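Uncharacterized protein (Magnetospirillum magneticum, PDB 3BHW) probably takes part in a type 1 BREX antiviral defence system that blocks replication of double-stranded phage DNA without degrading that DNA. Local coordinates at residues S174-L185 against Y192-S200. Residues are numbered along the deposited sequence; the frame is centred on the assembly and turned at random.
Sequences SVRISGEVMSYL and YVIRCIQVS
S174 meets S200 at the modelled C-terminal end of the chain: the CB of S174 lies 3.2 Å from the OG of S200, and the two CA atoms are 5.2 Å apart. The next contacts are polar and run through the amide of Q198, which bridges two backbone groups of the loop. Its NE2 lies 2.5 Å from the O of V175 with the N-H...O angle bent to 133°, a separation too short for an amide hydrogen bond to be taken at face value, so its exact length is doubtful. Its OE1 takes the N-H of I177 in the carbonyl plane, on a lone pair, a straighter bond (158°). A bend of the Q198 chain about its CB-CG bond swings the amide round to the loop, where both of its ends are used. From I177 onward the contact turns apolar: the CG1 of I177 packs 3.9 Å from the CG1 of I197. S178 then N-caps helix 179-187, its OG accepting from the N of V181, and this helix and helix 191-197 form an antiparallel helical hairpin. Their short segments run at 147° with axes 10.3 Å apart, and helices 72-80 and 83-97 also pack against residues of the pair. M182 curls back along its chain and lays its SD 3.9 Å from the CG2 of I197, the two side chains running in opposite directions. L185, near the connection between the helices, meets V193 with its branched end, CD2 lying 3.8 Å from the CG1 of V193 and the side chains crossing at about a right angle, while its CB sits 3.7 Å from the CG1 of I194, whose CD1 reaches the carbonyl group of L185.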
ATOM      1  N   SER A 174       7.854  -1.042  15.832  1.00 27.68           N
ATOM      2  CA  SER A 174       8.407  -1.947  14.861  1.00 29.60           C
ATOM      3  C   SER A 174       7.348  -2.998  14.562  1.00 29.82           C
ATOM      4  O   SER A 174       6.524  -3.335  15.426  1.00 30.92           O
ATOM      5  CB  SER A 174       9.697  -2.583  15.372  1.00 30.21           C
ATOM      6  OG  SER A 174       9.464  -3.332  16.547  1.00 33.04           O
ATOM      7  N   VAL A 175       7.379  -3.492  13.329  1.00 29.50           N
ATOM      8  CA  VAL A 175       6.465  -4.523  12.875  1.00 29.36           C
ATOM      9  C   VAL A 175       7.280  -5.539  12.088  1.00 28.35           C
ATOM     10  O   VAL A 175       8.040  -5.172  11.187  1.00 29.49           O
ATOM     11  CB  VAL A 175       5.325  -3.941  12.003  1.00 29.06           C
ATOM     12  CG1 VAL A 175       4.379  -3.081  12.846  1.00 30.64           C
ATOM     13  CG2 VAL A 175       5.881  -3.145  10.825  1.00 30.60           C
ATOM     14  N   ARG A 176       7.143  -6.807  12.476  1.00 27.36           N
ATOM     15  CA  ARG A 176       7.805  -7.943  11.831  1.00 27.12           C
ATOM     16  C   ARG A 176       6.976  -8.386  10.641  1.00 25.75           C
ATOM     17  O   ARG A 176       5.851  -8.826  10.816  1.00 25.10           O
ATOM     18  CB  ARG A 176       7.971  -9.093  12.856  1.00 28.11           C
ATOM     19  CG  ARG A 176       8.108 -10.515  12.280  1.00 31.70           C
ATOM     20  CD  ARG A 176       9.540 -10.841  11.866  1.00 38.16           C
ATOM     21  NE  ARG A 176       9.718 -12.081  11.082  1.00 41.85           N
ATOM     22  CZ  ARG A 176       8.801 -13.031  10.851  1.00 41.75           C
ATOM     23  NH1 ARG A 176       7.571 -12.951  11.345  1.00 42.65           N
ATOM     24  NH2 ARG A 176       9.139 -14.089  10.125  1.00 41.73           N
ATOM     25  N   ILE A 177       7.528  -8.238   9.429  1.00 24.84           N
ATOM     26  CA  ILE A 177       6.852  -8.704   8.229  1.00 24.40           C
ATOM     27  C   ILE A 177       6.952 -10.236   8.148  1.00 24.91           C
ATOM     28  O   ILE A 177       8.035 -10.829   8.352  1.00 25.23           O
ATOM     29  CB  ILE A 177       7.385  -8.053   6.923  1.00 23.77           C
ATOM     30  CG1 ILE A 177       7.163  -6.523   6.912  1.00 24.30           C
ATOM     31  CG2 ILE A 177       6.733  -8.670   5.750  1.00 23.25           C
ATOM     32  CD1 ILE A 177       5.694  -6.101   7.052  1.00 22.94           C
ATOM     33  N   SER A 178       5.817 -10.864   7.869  1.00 23.79           N
ATOM     34  CA  SER A 178       5.736 -12.297   7.858  1.00 23.65           C
ATOM     35  C   SER A 178       6.745 -12.890   6.881  1.00 24.21           C
ATOM     36  O   SER A 178       7.003 -12.354   5.796  1.00 23.33           O
ATOM     37  CB  SER A 178       4.329 -12.764   7.521  1.00 25.01           C
ATOM     38  OG  SER A 178       4.047 -12.520   6.179  1.00 26.81           O
ATOM     39  N   GLY A 179       7.310 -14.010   7.302  1.00 23.87           N
ATOM     40  CA  GLY A 179       8.287 -14.732   6.526  1.00 23.51           C
ATOM     41  C   GLY A 179       7.710 -15.149   5.193  1.00 22.90           C
ATOM     42  O   GLY A 179       8.431 -15.195   4.211  1.00 22.87           O
ATOM     43  N   GLU A 180       6.410 -15.436   5.145  1.00 22.82           N
ATOM     44  CA  GLU A 180       5.738 -15.815   3.898  1.00 22.81           C
ATOM     45  C   GLU A 180       5.751 -14.648   2.903  1.00 21.58           C
ATOM     46  O   GLU A 180       5.994 -14.813   1.731  1.00 21.54           O
ATOM     47  CB  GLU A 180       4.302 -16.143   4.203  1.00 24.46           C
ATOM     48  CG  GLU A 180       3.672 -17.162   3.306  1.00 28.81           C
ATOM     49  CD  GLU A 180       2.422 -17.696   3.940  1.00 32.70           C
ATOM     50  OE1 GLU A 180       2.482 -18.035   5.143  1.00 36.27           O
ATOM     51  OE2 GLU A 180       1.383 -17.756   3.252  1.00 35.04           O
ATOM     52  N   VAL A 181       5.510 -13.449   3.396  1.00 20.37           N
ATOM     53  CA  VAL A 181       5.514 -12.316   2.493  1.00 18.32           C
ATOM     54  C   VAL A 181       6.932 -12.027   2.025  1.00 17.77           C
ATOM     55  O   VAL A 181       7.177 -11.816   0.816  1.00 17.20           O
ATOM     56  CB  VAL A 181       4.895 -11.119   3.204  1.00 18.60           C
ATOM     57  CG1 VAL A 181       5.274  -9.811   2.456  1.00 16.95           C
ATOM     58  CG2 VAL A 181       3.357 -11.363   3.313  1.00 17.99           C
ATOM     59  N   MET A 182       7.864 -12.035   2.972  1.00 18.58           N
ATOM     60  CA  MET A 182       9.264 -11.740   2.638  1.00 17.94           C
ATOM     61  C   MET A 182       9.860 -12.747   1.633  1.00 18.31           C
ATOM     62  O   MET A 182      10.670 -12.352   0.783  1.00 18.34           O
ATOM     63  CB  MET A 182      10.165 -11.606   3.885  1.00 17.09           C
ATOM     64  CG  MET A 182       9.839 -10.457   4.849  1.00 17.27           C
ATOM     65  SD  MET A 182       9.806  -8.755   4.092  1.00 19.98           S
ATOM     66  CE  MET A 182      11.387  -8.842   3.237  1.00 21.59           C
ATOM     67  N   SER A 183       9.483 -14.026   1.765  1.00 18.89           N
ATOM     68  CA  SER A 183       9.966 -15.072   0.867  1.00 20.39           C
ATOM     69  C   SER A 183       9.456 -14.781  -0.545  1.00 19.14           C
ATOM     70  O   SER A 183      10.224 -14.875  -1.522  1.00 18.67           O
ATOM     71  CB  SER A 183       9.580 -16.482   1.398  1.00 21.25           C
ATOM     72  OG  SER A 183       9.995 -17.555   0.551  1.00 26.66           O
ATOM     73  N   TYR A 184       8.181 -14.415  -0.659  1.00 19.81           N
ATOM     74  CA  TYR A 184       7.633 -14.059  -1.959  1.00 18.84           C
ATOM     75  C   TYR A 184       8.405 -12.898  -2.608  1.00 19.04           C
ATOM     76  O   TYR A 184       8.805 -12.994  -3.755  1.00 18.17           O
ATOM     77  CB  TYR A 184       6.111 -13.732  -1.890  1.00 19.26           C
ATOM     78  CG  TYR A 184       5.586 -13.174  -3.200  1.00 19.13           C
ATOM     79  CD1 TYR A 184       5.087 -14.016  -4.210  1.00 19.12           C
ATOM     80  CD2 TYR A 184       5.702 -11.809  -3.495  1.00 16.05           C
ATOM     81  CE1 TYR A 184       4.669 -13.517  -5.444  1.00 19.43           C
ATOM     82  CE2 TYR A 184       5.270 -11.287  -4.737  1.00 18.17           C
ATOM     83  CZ  TYR A 184       4.763 -12.167  -5.701  1.00 19.49           C
ATOM     84  OH  TYR A 184       4.351 -11.676  -6.913  1.00 20.06           O
ATOM     85  N   LEU A 185       8.672 -11.865  -1.810  1.00 19.04           N
ATOM     86  CA  LEU A 185       9.384 -10.668  -2.283  1.00 18.91           C
ATOM     87  C   LEU A 185      10.811 -10.939  -2.740  1.00 18.66           C
ATOM     88  O   LEU A 185      11.216 -10.411  -3.772  1.00 19.20           O
ATOM     89  CB  LEU A 185       9.353  -9.559  -1.235  1.00 18.95           C
ATOM     90  CG  LEU A 185       8.014  -8.864  -0.939  1.00 17.13           C
ATOM     91  CD1 LEU A 185       8.233  -7.931   0.247  1.00 18.08           C
ATOM     92  CD2 LEU A 185       7.338  -8.123  -2.180  1.00 16.41           C
ATOM     93  N   TYR A 192      13.007  -3.119  -4.407  1.00 15.97           N
ATOM     94  CA  TYR A 192      12.528  -1.834  -3.913  1.00 16.50           C
ATOM     95  C   TYR A 192      11.537  -2.052  -2.814  1.00 14.48           C
ATOM     96  O   TYR A 192      11.631  -1.391  -1.770  1.00 15.85           O
ATOM     97  CB  TYR A 192      11.910  -1.006  -5.039  1.00 16.00           C
ATOM     98  CG  TYR A 192      11.308   0.336  -4.613  1.00 14.97           C
ATOM     99  CD1 TYR A 192      12.150   1.421  -4.390  1.00 14.04           C
ATOM    100  CD2 TYR A 192       9.908   0.513  -4.489  1.00 13.68           C
ATOM    101  CE1 TYR A 192      11.616   2.698  -4.016  1.00 15.04           C
ATOM    102  CE2 TYR A 192       9.371   1.753  -4.079  1.00 14.59           C
ATOM    103  CZ  TYR A 192      10.238   2.832  -3.851  1.00 16.48           C
ATOM    104  OH  TYR A 192       9.684   4.060  -3.472  1.00 17.82           O
ATOM    105  N   VAL A 193      10.564  -2.952  -3.031  1.00 14.85           N
ATOM    106  CA  VAL A 193       9.589  -3.245  -1.935  1.00 13.75           C
ATOM    107  C   VAL A 193      10.302  -3.747  -0.658  1.00 15.20           C
ATOM    108  O   VAL A 193      10.026  -3.274   0.454  1.00 15.24           O
ATOM    109  CB  VAL A 193       8.495  -4.150  -2.430  1.00 13.88           C
ATOM    110  CG1 VAL A 193       7.534  -4.471  -1.306  1.00 14.36           C
ATOM    111  CG2 VAL A 193       7.824  -3.503  -3.685  1.00 17.00           C
ATOM    112  N   ILE A 194      11.282  -4.612  -0.859  1.00 16.76           N
ATOM    113  CA  ILE A 194      12.038  -5.155   0.258  1.00 17.23           C
ATOM    114  C   ILE A 194      12.622  -4.059   1.126  1.00 17.58           C
ATOM    115  O   ILE A 194      12.491  -4.101   2.348  1.00 19.29           O
ATOM    116  CB  ILE A 194      13.081  -6.165  -0.192  1.00 18.47           C
ATOM    117  CG1 ILE A 194      12.371  -7.430  -0.742  1.00 15.31           C
ATOM    118  CG2 ILE A 194      14.097  -6.483   0.948  1.00 19.81           C
ATOM    119  CD1 ILE A 194      13.237  -8.447  -1.494  1.00 19.57           C
ATOM    120  N   ARG A 195      13.299  -3.114   0.481  1.00 17.87           N
ATOM    121  CA  ARG A 195      13.960  -2.002   1.162  1.00 17.32           C
ATOM    122  C   ARG A 195      12.990  -1.119   1.946  1.00 17.96           C
ATOM    123  O   ARG A 195      13.330  -0.603   3.024  1.00 18.59           O
ATOM    124  CB  ARG A 195      14.707  -1.152   0.117  1.00 19.32           C
ATOM    125  CG  ARG A 195      15.722  -0.251   0.669  1.00 21.33           C
ATOM    126  CD  ARG A 195      15.970   0.944  -0.345  1.00 22.33           C
ATOM    127  NE  ARG A 195      16.994   1.853   0.144  1.00 30.56           N
ATOM    128  CZ  ARG A 195      18.276   1.526   0.216  1.00 29.41           C
ATOM    129  NH1 ARG A 195      18.657   0.314  -0.179  1.00 31.25           N
ATOM    130  NH2 ARG A 195      19.178   2.408   0.658  1.00 30.45           N
ATOM    131  N   CYS A 196      11.787  -0.928   1.390  1.00 15.71           N
ATOM    132  CA  CYS A 196      10.785  -0.007   1.963  1.00 16.53           C
ATOM    133  C   CYS A 196       9.876  -0.642   2.999  1.00 17.95           C
ATOM    134  O   CYS A 196       9.420   0.034   3.903  1.00 18.83           O
ATOM    135  CB  CYS A 196       9.890   0.547   0.844  1.00 15.82           C
ATOM    136  SG  CYS A 196      10.772   1.551  -0.429  1.00 17.16           S
ATOM    137  N   ILE A 197       9.623  -1.949   2.860  1.00 18.93           N
ATOM    138  CA  ILE A 197       8.566  -2.605   3.656  1.00 20.83           C
ATOM    139  C   ILE A 197       8.994  -2.859   5.088  1.00 23.42           C
ATOM    140  O   ILE A 197       8.146  -2.929   6.007  1.00 24.74           O
ATOM    141  CB  ILE A 197       8.098  -3.944   3.015  1.00 21.33           C
ATOM    142  CG1 ILE A 197       6.790  -4.393   3.633  1.00 18.97           C
ATOM    143  CG2 ILE A 197       9.155  -5.045   3.171  1.00 20.19           C
ATOM    144  CD1 ILE A 197       6.069  -5.408   2.863  1.00 18.89           C
ATOM    145  N   GLN A 198      10.296  -3.027   5.282  1.00 25.37           N
ATOM    146  CA  GLN A 198      10.833  -3.346   6.600  1.00 27.89           C
ATOM    147  C   GLN A 198      11.831  -2.246   6.877  1.00 28.45           C
ATOM    148  O   GLN A 198      12.918  -2.219   6.279  1.00 29.49           O
ATOM    149  CB  GLN A 198      11.483  -4.738   6.646  1.00 28.01           C
ATOM    150  CG  GLN A 198      11.818  -5.243   8.080  1.00 30.12           C
ATOM    151  CD  GLN A 198      10.661  -5.964   8.768  1.00 31.73           C
ATOM    152  OE1 GLN A 198      10.296  -7.083   8.381  1.00 34.90           O
ATOM    153  NE2 GLN A 198      10.085  -5.334   9.802  1.00 28.76           N
ATOM    154  N   VAL A 199      11.436  -1.307   7.736  1.00 28.89           N
ATOM    155  CA  VAL A 199      12.277  -0.152   8.032  1.00 29.78           C
ATOM    156  C   VAL A 199      12.520  -0.026   9.531  1.00 30.99           C
ATOM    157  O   VAL A 199      12.975   0.999   9.997  1.00 31.80           O
ATOM    158  CB  VAL A 199      11.666   1.183   7.492  1.00 29.87           C
ATOM    159  CG1 VAL A 199      11.667   1.230   5.947  1.00 29.06           C
ATOM    160  CG2 VAL A 199      10.262   1.432   8.089  1.00 28.88           C
ATOM    161  N   SER A 200      12.221  -1.083  10.279  1.00 32.09           N
ATOM    162  CA  SER A 200      12.424  -1.077  11.729  1.00 33.35           C
ATOM    163  C   SER A 200      13.342  -2.212  12.169  1.00 33.85           C
ATOM    164  O   SER A 200      14.219  -2.654  11.416  1.00 34.66           O
ATOM    165  CB  SER A 200      11.092  -1.217  12.423  1.00 33.05           C
ATOM    166  OG  SER A 200      10.633  -2.550  12.291  1.00 35.17           O
TER